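Local coordinates for N-terminal acetyltransferase-like protein (Chaetomium thermophilum, PDB 5NNP) that probably serves as the TPR-repeat auxiliary subunit of an N-terminal acetyltransferase complex, at residues A[63-68]-A[83-88]; A[89-94]-A[522-526]; A[94-98]-A[121-125]. All coordinates share one frame; numbering follows the deposited sequence.

In the fold
Contacts 1 and 3 lie within the N-terminal TPR helices of this all-alpha chain, and contact 2 joins these helices to residues 522-526; all three are on the same side of the chain's centre. Contact 1 pairs helix 60-73 with helix 78-90; contact 2 follows where helix 78-90 ends and turns into helix 94-107; contact 3 packs the start of helix 94-107 on the end of helix 112-124. Centres of contacts 1 and 2 are about 16 Å apart, those of 2 and 3 about 8 Å, and F94 belongs to both of the latter. Contact 2 bridges 427 intervening residues; in sequence, contact 3 is nested within the span it closes.

Contact 1 (A[63-68]-A[83-88]); sequences AFALAK and VYGILY
F64 reaches from helix 60-73 across to helix 78-90 and lays its ring among L87, Y88 and Y84. The two helical segments run nearly antiparallel, their N-to-C directions at 158° and their axes 9.9 Å apart at closest approach. On the tightly packed side, CB of L87 sits over one face of the F64 ring, with L87 CB 3.7 Å from F64 CZ, as a CH-pi contact. L87 turns its CG anti to its carbonyl carbon (chi1 -58°), and its CD1 branch then lies against the small side chain of A67, with L87 CD1 3.5 Å from A67 CB. A63 flanks the same branch, and N55 of helix 44-55 packs on both A63 and L87, covering this buried side.

Toward solvent the packing is made by larger groups that are partly exposed or, for K68, exposed. CE1 of F64 stands over one face of the Y88 ring, toward its rim; the two planes are inclined at 57°, an oblique meeting. CE1 of Y84 approaches F64 at the ring edge, 4.1 Å from F64 CD1. Farther out, the chain of K68, bent at chi2 and chi3, runs beside the Y84 phenol, its CD carbon near the hydroxyl oxygen while the ammonium turns away from it. E96 and A97 of helix 94-107 pack against Y88.

With contacts between the segments limited to carbon-rich packing, the pairing probably depends on close shape fit and hydrophobic burial, with the tyrosine and lysine polar ends left at the margin.

Contact 2 (A[89-94]-A[522-526]); sequences RTNKNF and EDQFD
The turn between helices 78-90 and 94-107, within a predicted TPR repeat, meets the end of helix 503-523 through a salt bridge and a pair of phenylalanines. K92 carries the charged half. Its NZ lies 2.8 Å from E522 OE1 and uses that oxygen's syn lone pair, on the side of the other carboxylate oxygen; a second, weak bond joins K92 NZ to E522 OE2 at 3.3 Å. One ammonium therefore grips both oxygens unevenly. E522 sends its CG anti to the backbone N (chi1 -177°) and continues extended, which carries the carboxylate out to K92, while the lysine chain, bent at chi2 and chi4, crosses it at about a right angle.

Beside this pair, F94 and F525 make the apolar half. CE2 of F525 stands over one face of the F94 ring, toward its rim and 4.0 Å from F94 CZ; the planes are inclined at 39°, an oblique pairing. The opposite face of F94 has the K92 carbonyl oxygen over its centre, placing the ring between its own turn and F525. E522 OE1 comes to the ring edge, 4.2 Å from F94 CZ, linking the charged and aromatic halves. CD of R89 also approaches F525, 4.4 Å from F525 CZ. V120 and Q124 of helix 112-124 pack on F525 as well, and D526 forms a salt bridge to a basic side chain of another protein chain.

K92, with positive phi (66°), is the C-prime residue of the Schellman motif that ends helix 78-90: N93 N bonds back to Y88 O, and K92 N bonds weakly to R89 O. N93 then serves as N-cap of the next helix, consistent with the helix-turn-helix linkage of the predicted TPR unit.

Contact 3 (A[94-98]-A[121-125]); sequences FDEAI and LQIQM
Within the TPR-like helical stack, the first turn of helix 94-107 packs against the last turn of helix 112-124, and M125, just past the end of the latter, closes the interface with a Met-aromatic contact. Its sulfur lies at the edge of the F94 ring, 5.2 Å from M125 SD to the ring centroid and in the plane of the ring; the same SD is 3.6 Å from F94 CB. Bends at chi2 and chi3 fold the methionine chain back so that its CE turns toward D95, although that aspartate is poorly ordered.

L121 fills the other flank of F94. Its CD2 branch comes obliquely to the ring, 3.7 Å from F94 CD1, while CD1 of L121 lies against A97, 3.9 Å from A97 CB. The leucine thus spreads its two methyls over successive turns of helix 94-107. I98 slides past L121 in the opposite direction, with I98 CG1 3.7 Å from L121 CB. Having CG1 anti to the carbonyl carbon (chi1 -76°), I98 directs CD1 onto the backbone of L121 and Q122 and to within 3.9 Å of M125 CG. The same I98 CD1 lies 4.2 Å from Q122 CG.

CG of Q124 leans obliquely on the CD2-CE2 side of the F94 ring, 3.9 Å from F94 CD2, its amide plane steeply inclined to the ring at 74°. That amide is held by partners beyond the two segments: OE1 bonds to H528 NE2 and NE2 to Q521 O. Q122 OE1 is likewise bonded outside, to S134 OG.

Both glutamines thus offer aliphatic CG atoms to this interface while the Q124 amide and Q122 OE1 bond outward, leaving dispersion and hydrophobic burial as the probable source of cohesion between the two helices.

Contact 1 (A[63-68]-A[83-88])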
loop_
_atom_site.group_PDB
_atom_site.type_symbol
_atom_site.label_atom_id
_atom_site.label_comp_id
_atom_site.label_asym_id
_atom_site.label_seq_id
_atom_site.Cartn_x
_atom_site.Cartn_y
_atom_site.Cartn_z
ATOM N N ALA A 63 9.423 -11.775 -33.944
ATOM C CA ALA A 63 9.803 -10.370 -33.980
ATOM C C ALA A 63 11.191 -10.166 -33.375
ATOM O O ALA A 63 12.006 -9.417 -33.921
ATOM C CB ALA A 63 8.772 -9.521 -33.254
ATOM N N PHE A 64 11.463 -10.850 -32.266
ATOM C CA PHE A 64 12.752 -10.727 -31.586
ATOM C C PHE A 64 13.889 -11.305 -32.404
ATOM O O PHE A 64 14.977 -10.734 -32.457
ATOM C CB PHE A 64 12.717 -11.407 -30.213
ATOM C CG PHE A 64 12.547 -10.448 -29.084
ATOM C CD1 PHE A 64 13.607 -9.667 -28.664
ATOM C CD2 PHE A 64 11.315 -10.302 -28.457
ATOM C CE1 PHE A 64 13.448 -8.764 -27.628
ATOM C CE2 PHE A 64 11.144 -9.404 -27.417
ATOM C CZ PHE A 64 12.208 -8.632 -27.002
ATOM N N ALA A 65 13.645 -12.450 -33.028
ATOM C CA ALA A 65 14.645 -13.054 -33.898
ATOM C C ALA A 65 14.973 -12.099 -35.040
ATOM O O ALA A 65 16.142 -11.915 -35.391
ATOM C CB ALA A 65 14.154 -14.382 -34.434
ATOM N N LEU A 66 13.932 -11.476 -35.593
ATOM C CA LEU A 66 14.075 -10.572 -36.732
ATOM C C LEU A 66 14.748 -9.256 -36.353
ATOM O O LEU A 66 15.688 -8.830 -37.016
ATOM C CB LEU A 66 12.715 -10.286 -37.372
ATOM C CG LEU A 66 12.742 -9.344 -38.579
ATOM C CD1 LEU A 66 13.616 -9.896 -39.684
ATOM C CD2 LEU A 66 11.352 -9.075 -39.087
ATOM N N ALA A 67 14.257 -8.611 -35.299
ATOM C CA ALA A 67 14.860 -7.375 -34.816
ATOM C C ALA A 67 16.343 -7.589 -34.540
ATOM O O ALA A 67 17.186 -6.782 -34.934
ATOM C CB ALA A 67 14.155 -6.896 -33.580
ATOM N N LYS A 68 16.651 -8.707 -33.895
ATOM C CA LYS A 68 18.013 -9.041 -33.504
ATOM C C LYS A 68 18.907 -9.263 -34.731
ATOM O O LYS A 68 20.069 -8.833 -34.772
ATOM C CB LYS A 68 17.990 -10.277 -32.596
ATOM C CG LYS A 68 19.327 -10.683 -32.019
ATOM C CD LYS A 68 19.159 -11.215 -30.604
ATOM C CE LYS A 68 18.665 -12.650 -30.597
ATOM N NZ LYS A 68 18.450 -13.114 -29.203
ATOM N N VAL A 83 13.961 -0.034 -31.962
ATOM C CA VAL A 83 12.992 -1.121 -32.107
ATOM C C VAL A 83 13.236 -2.238 -31.087
ATOM O O VAL A 83 12.320 -2.677 -30.377
ATOM C CB VAL A 83 13.035 -1.730 -33.536
ATOM C CG1 VAL A 83 12.255 -3.019 -33.593
ATOM C CG2 VAL A 83 12.495 -0.748 -34.551
ATOM N N TYR A 84 14.482 -2.694 -31.039
ATOM C CA TYR A 84 14.909 -3.727 -30.106
ATOM C C TYR A 84 14.470 -3.373 -28.673
ATOM O O TYR A 84 13.959 -4.216 -27.938
ATOM C CB TYR A 84 16.429 -3.892 -30.205
ATOM C CG TYR A 84 16.995 -5.227 -29.749
ATOM C CD1 TYR A 84 16.443 -6.429 -30.181
ATOM C CD2 TYR A 84 18.127 -5.283 -28.928
ATOM C CE1 TYR A 84 16.978 -7.656 -29.776
ATOM C CE2 TYR A 84 18.660 -6.500 -28.513
ATOM C CZ TYR A 84 18.083 -7.677 -28.940
ATOM O OH TYR A 84 18.620 -8.876 -28.544
ATOM N N GLY A 85 14.657 -2.113 -28.299
ATOM C CA GLY A 85 14.250 -1.625 -26.996
ATOM C C GLY A 85 12.744 -1.653 -26.801
ATOM O O GLY A 85 12.248 -2.128 -25.776
ATOM N N ILE A 86 12.019 -1.150 -27.799
ATOM C CA ILE A 86 10.564 -1.141 -27.778
ATOM C C ILE A 86 9.983 -2.537 -27.545
ATOM O O ILE A 86 9.090 -2.708 -26.724
ATOM C CB ILE A 86 10.008 -0.552 -29.088
ATOM C CG1 ILE A 86 10.378 0.930 -29.185
ATOM C CG2 ILE A 86 8.493 -0.717 -29.166
ATOM C CD1 ILE A 86 10.047 1.549 -30.523
ATOM N N LEU A 87 10.505 -3.532 -28.256
ATOM C CA LEU A 87 10.099 -4.914 -28.042
ATOM C C LEU A 87 10.311 -5.331 -26.584
ATOM O O LEU A 87 9.376 -5.771 -25.908
ATOM C CB LEU A 87 10.866 -5.842 -28.985
ATOM C CG LEU A 87 10.704 -5.533 -30.478
ATOM C CD1 LEU A 87 11.477 -6.515 -31.350
ATOM C CD2 LEU A 87 9.240 -5.528 -30.850
ATOM N N TYR A 88 11.542 -5.171 -26.108
ATOM C CA TYR A 88 11.903 -5.459 -24.722
ATOM C C TYR A 88 11.010 -4.757 -23.720
ATOM O O TYR A 88 10.513 -5.375 -22.789
ATOM C CB TYR A 88 13.344 -5.052 -24.452
ATOM C CG TYR A 88 14.355 -6.114 -24.774
ATOM C CD1 TYR A 88 14.160 -7.423 -24.367
ATOM C CD2 TYR A 88 15.501 -5.814 -25.491
ATOM C CE1 TYR A 88 15.083 -8.407 -24.656
ATOM C CE2 TYR A 88 16.421 -6.782 -25.786
ATOM C CZ TYR A 88 16.215 -8.080 -25.366
ATOM O OH TYR A 88 17.142 -9.065 -25.660
#

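Contact 2 (A[89-94]-A[522-526])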
loop_
_atom_site.group_PDB
_atom_site.type_symbol
_atom_site.label_atom_id
_atom_site.label_comp_id
_atom_site.label_asym_id
_atom_site.label_seq_id
_atom_site.Cartn_x
_atom_site.Cartn_y
_atom_site.Cartn_z
ATOM N N ARG A 89 10.822 -3.459 -23.900
ATOM C CA ARG A 89 9.962 -2.707 -23.000
ATOM C C ARG A 89 8.545 -3.256 -23.026
ATOM O O ARG A 89 7.868 -3.280 -22.008
ATOM C CB ARG A 89 9.958 -1.229 -23.359
ATOM C CG ARG A 89 9.120 -0.422 -22.426
ATOM C CD ARG A 89 9.144 1.024 -22.799
ATOM N NE ARG A 89 8.385 1.286 -24.008
ATOM C CZ ARG A 89 8.187 2.501 -24.503
ATOM N NH1 ARG A 89 8.703 3.551 -23.884
ATOM N NH2 ARG A 89 7.477 2.669 -25.613
ATOM N N THR A 90 8.101 -3.708 -24.194
ATOM C CA THR A 90 6.776 -4.298 -24.323
ATOM C C THR A 90 6.669 -5.596 -23.544
ATOM O O THR A 90 5.660 -5.842 -22.885
ATOM C CB THR A 90 6.409 -4.589 -25.782
ATOM O OG1 THR A 90 6.454 -3.382 -26.541
ATOM C CG2 THR A 90 5.009 -5.144 -25.856
ATOM N N ASN A 91 7.705 -6.427 -23.646
ATOM C CA ASN A 91 7.763 -7.706 -22.937
ATOM C C ASN A 91 8.232 -7.551 -21.493
ATOM O O ASN A 91 8.634 -8.516 -20.851
ATOM C CB ASN A 91 8.667 -8.691 -23.681
ATOM C CG ASN A 91 8.006 -9.255 -24.940
ATOM O OD1 ASN A 91 7.269 -10.242 -24.876
ATOM N ND2 ASN A 91 8.270 -8.630 -26.088
ATOM N N LYS A 92 8.180 -6.318 -21.007
ATOM C CA LYS A 92 8.410 -5.993 -19.603
ATOM C C LYS A 92 9.830 -6.256 -19.105
ATOM O O LYS A 92 10.070 -6.229 -17.899
ATOM C CB LYS A 92 7.416 -6.747 -18.730
ATOM C CG LYS A 92 5.983 -6.449 -19.093
ATOM C CD LYS A 92 5.821 -4.979 -19.409
ATOM C CE LYS A 92 4.441 -4.705 -19.970
ATOM N NZ LYS A 92 3.419 -5.234 -19.052
ATOM N N ASN A 93 10.757 -6.494 -20.029
ATOM C CA ASN A 93 12.172 -6.584 -19.694
ATOM C C ASN A 93 12.842 -5.220 -19.777
ATOM O O ASN A 93 13.583 -4.914 -20.718
ATOM C CB ASN A 93 12.894 -7.566 -20.608
ATOM C CG ASN A 93 14.347 -7.784 -20.198
ATOM O OD1 ASN A 93 14.883 -7.094 -19.321
ATOM N ND2 ASN A 93 14.994 -8.746 -20.841
ATOM N N PHE A 94 12.592 -4.406 -18.769
ATOM C CA PHE A 94 13.060 -3.032 -18.746
ATOM C C PHE A 94 14.570 -2.922 -18.720
ATOM O O PHE A 94 15.135 -1.901 -19.085
ATOM C CB PHE A 94 12.464 -2.314 -17.540
ATOM C CG PHE A 94 10.962 -2.255 -17.568
ATOM C CD1 PHE A 94 10.284 -2.289 -18.782
ATOM C CD2 PHE A 94 10.233 -2.178 -16.397
ATOM C CE1 PHE A 94 8.912 -2.231 -18.827
ATOM C CE2 PHE A 94 8.873 -2.122 -16.431
ATOM C CZ PHE A 94 8.200 -2.146 -17.654
ATOM N N GLU A 522 4.708 -2.200 -11.471
ATOM C CA GLU A 522 4.761 -1.631 -12.798
ATOM C C GLU A 522 3.848 -0.399 -12.864
ATOM O O GLU A 522 3.992 0.464 -13.743
ATOM C CB GLU A 522 4.375 -2.681 -13.837
ATOM C CG GLU A 522 4.480 -2.185 -15.266
ATOM C CD GLU A 522 4.259 -3.291 -16.298
ATOM O OE1 GLU A 522 4.101 -2.956 -17.497
ATOM O OE2 GLU A 522 4.257 -4.490 -15.916
ATOM N N ASP A 523 2.938 -0.315 -11.897
ATOM C CA ASP A 523 1.971 0.776 -11.827
ATOM C C ASP A 523 2.623 2.152 -11.652
ATOM O O ASP A 523 2.065 3.163 -12.064
ATOM C CB ASP A 523 0.971 0.530 -10.687
ATOM C CG ASP A 523 -0.162 -0.390 -11.104
ATOM O OD1 ASP A 523 -0.366 -0.542 -12.331
ATOM O OD2 ASP A 523 -0.851 -0.955 -10.223
ATOM N N GLN A 524 3.806 2.188 -11.051
ATOM C CA GLN A 524 4.480 3.450 -10.788
ATOM C C GLN A 524 5.072 4.049 -12.083
ATOM O O GLN A 524 5.571 5.175 -12.085
ATOM C CB GLN A 524 5.575 3.233 -9.755
ATOM C CG GLN A 524 6.689 2.373 -10.324
ATOM C CD GLN A 524 7.798 2.081 -9.335
ATOM O OE1 GLN A 524 8.319 2.978 -8.671
ATOM N NE2 GLN A 524 8.172 0.820 -9.244
ATOM N N PHE A 525 4.979 3.303 -13.182
ATOM C CA PHE A 525 5.705 3.613 -14.411
ATOM C C PHE A 525 5.313 4.947 -15.069
ATOM O O PHE A 525 6.170 5.757 -15.423
ATOM C CB PHE A 525 5.521 2.468 -15.416
ATOM C CG PHE A 525 6.475 2.521 -16.591
ATOM C CD1 PHE A 525 6.196 3.301 -17.704
ATOM C CD2 PHE A 525 7.656 1.804 -16.575
ATOM C CE1 PHE A 525 7.074 3.348 -18.785
ATOM C CE2 PHE A 525 8.536 1.851 -17.647
ATOM C CZ PHE A 525 8.246 2.621 -18.753
ATOM N N ASP A 526 4.025 5.167 -15.253
ATOM C CA ASP A 526 3.551 6.383 -15.914
ATOM C C ASP A 526 3.689 7.616 -15.028
ATOM O O ASP A 526 3.563 8.736 -15.504
ATOM C CB ASP A 526 2.087 6.237 -16.320
ATOM C CG ASP A 526 1.866 5.178 -17.372
ATOM O OD1 ASP A 526 2.815 4.857 -18.112
ATOM O OD2 ASP A 526 0.723 4.684 -17.481
#

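Contact 3 (A[94-98]-A[121-125])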
loop_
_atom_site.group_PDB
_atom_site.type_symbol
_atom_site.label_atom_id
_atom_site.label_comp_id
_atom_site.label_asym_id
_atom_site.label_seq_id
_atom_site.Cartn_x
_atom_site.Cartn_y
_atom_site.Cartn_z
ATOM N N PHE A 94 12.592 -4.406 -18.769
ATOM C CA PHE A 94 13.060 -3.032 -18.746
ATOM C C PHE A 94 14.570 -2.922 -18.720
ATOM O O PHE A 94 15.135 -1.901 -19.085
ATOM C CB PHE A 94 12.464 -2.314 -17.540
ATOM C CG PHE A 94 10.962 -2.255 -17.568
ATOM C CD1 PHE A 94 10.284 -2.289 -18.782
ATOM C CD2 PHE A 94 10.233 -2.178 -16.397
ATOM C CE1 PHE A 94 8.912 -2.231 -18.827
ATOM C CE2 PHE A 94 8.873 -2.122 -16.431
ATOM C CZ PHE A 94 8.200 -2.146 -17.654
ATOM N N ASP A 95 15.243 -3.966 -18.284
ATOM C CA ASP A 95 16.670 -3.828 -18.141
ATOM C C ASP A 95 17.337 -3.955 -19.491
ATOM O O ASP A 95 18.253 -3.198 -19.812
ATOM C CB ASP A 95 17.226 -4.848 -17.159
ATOM C CG ASP A 95 18.255 -4.245 -16.240
ATOM O OD1 ASP A 95 17.843 -3.597 -15.248
ATOM O OD2 ASP A 95 19.466 -4.391 -16.531
ATOM N N GLU A 96 16.870 -4.902 -20.293
ATOM C CA GLU A 96 17.416 -5.071 -21.629
ATOM C C GLU A 96 16.951 -3.916 -22.503
ATOM O O GLU A 96 17.628 -3.532 -23.451
ATOM C CB GLU A 96 17.012 -6.422 -22.218
ATOM C CG GLU A 96 17.646 -7.594 -21.492
ATOM C CD GLU A 96 19.147 -7.696 -21.729
ATOM O OE1 GLU A 96 19.565 -7.856 -22.907
ATOM O OE2 GLU A 96 19.904 -7.620 -20.733
ATOM N N ALA A 97 15.801 -3.346 -22.164
ATOM C CA ALA A 97 15.318 -2.163 -22.864
ATOM C C ALA A 97 16.289 -0.997 -22.676
ATOM O O ALA A 97 16.631 -0.291 -23.647
ATOM C CB ALA A 97 13.937 -1.788 -22.379
ATOM N N ILE A 98 16.743 -0.808 -21.433
ATOM C CA ILE A 98 17.634 0.305 -21.117
ATOM C C ILE A 98 18.921 0.240 -21.954
ATOM O O ILE A 98 19.336 1.237 -22.529
ATOM C CB ILE A 98 17.975 0.350 -19.614
ATOM C CG1 ILE A 98 16.791 0.907 -18.819
ATOM C CG2 ILE A 98 19.180 1.239 -19.363
ATOM C CD1 ILE A 98 16.912 0.781 -17.303
ATOM N N LEU A 121 12.506 4.599 -18.065
ATOM C CA LEU A 121 12.964 3.240 -17.794
ATOM C C LEU A 121 14.042 3.218 -16.714
ATOM O O LEU A 121 14.040 2.354 -15.827
ATOM C CB LEU A 121 13.484 2.584 -19.082
ATOM C CG LEU A 121 12.467 2.198 -20.162
ATOM C CD1 LEU A 121 13.156 1.975 -21.477
ATOM C CD2 LEU A 121 11.704 0.938 -19.766
ATOM N N GLN A 122 14.959 4.172 -16.774
ATOM C CA GLN A 122 16.067 4.178 -15.831
ATOM C C GLN A 122 15.616 4.404 -14.388
ATOM O O GLN A 122 16.114 3.741 -13.470
ATOM C CB GLN A 122 17.092 5.235 -16.215
ATOM C CG GLN A 122 17.995 4.830 -17.347
ATOM C CD GLN A 122 18.755 6.017 -17.918
ATOM O OE1 GLN A 122 18.180 7.088 -18.154
ATOM N NE2 GLN A 122 20.054 5.836 -18.131
ATOM N N ILE A 123 14.698 5.348 -14.177
ATOM C CA ILE A 123 14.233 5.588 -12.818
ATOM C C ILE A 123 13.346 4.410 -12.374
ATOM O O ILE A 123 13.405 3.986 -11.216
ATOM C CB ILE A 123 13.486 6.937 -12.668
ATOM C CG1 ILE A 123 13.199 7.231 -11.191
ATOM C CG2 ILE A 123 12.197 6.942 -13.455
ATOM C CD1 ILE A 123 14.422 7.104 -10.251
ATOM N N GLN A 124 12.570 3.857 -13.303
ATOM C CA GLN A 124 11.778 2.666 -13.007
ATOM C C GLN A 124 12.635 1.518 -12.473
ATOM O O GLN A 124 12.157 0.725 -11.672
ATOM C CB GLN A 124 11.031 2.168 -14.233
ATOM C CG GLN A 124 10.272 0.863 -13.962
ATOM C CD GLN A 124 9.021 1.081 -13.125
ATOM O OE1 GLN A 124 8.453 2.179 -13.097
ATOM N NE2 GLN A 124 8.599 0.054 -12.425
ATOM N N MET A 125 13.888 1.420 -12.919
ATOM C CA MET A 125 14.767 0.343 -12.446
ATOM C C MET A 125 15.786 0.871 -11.460
ATOM O O MET A 125 16.744 0.192 -11.134
ATOM C CB MET A 125 15.496 -0.352 -13.596
ATOM C CG MET A 125 14.589 -0.895 -14.668
ATOM S SD MET A 125 13.412 -2.098 -14.026
ATOM C CE MET A 125 14.534 -3.429 -13.558
#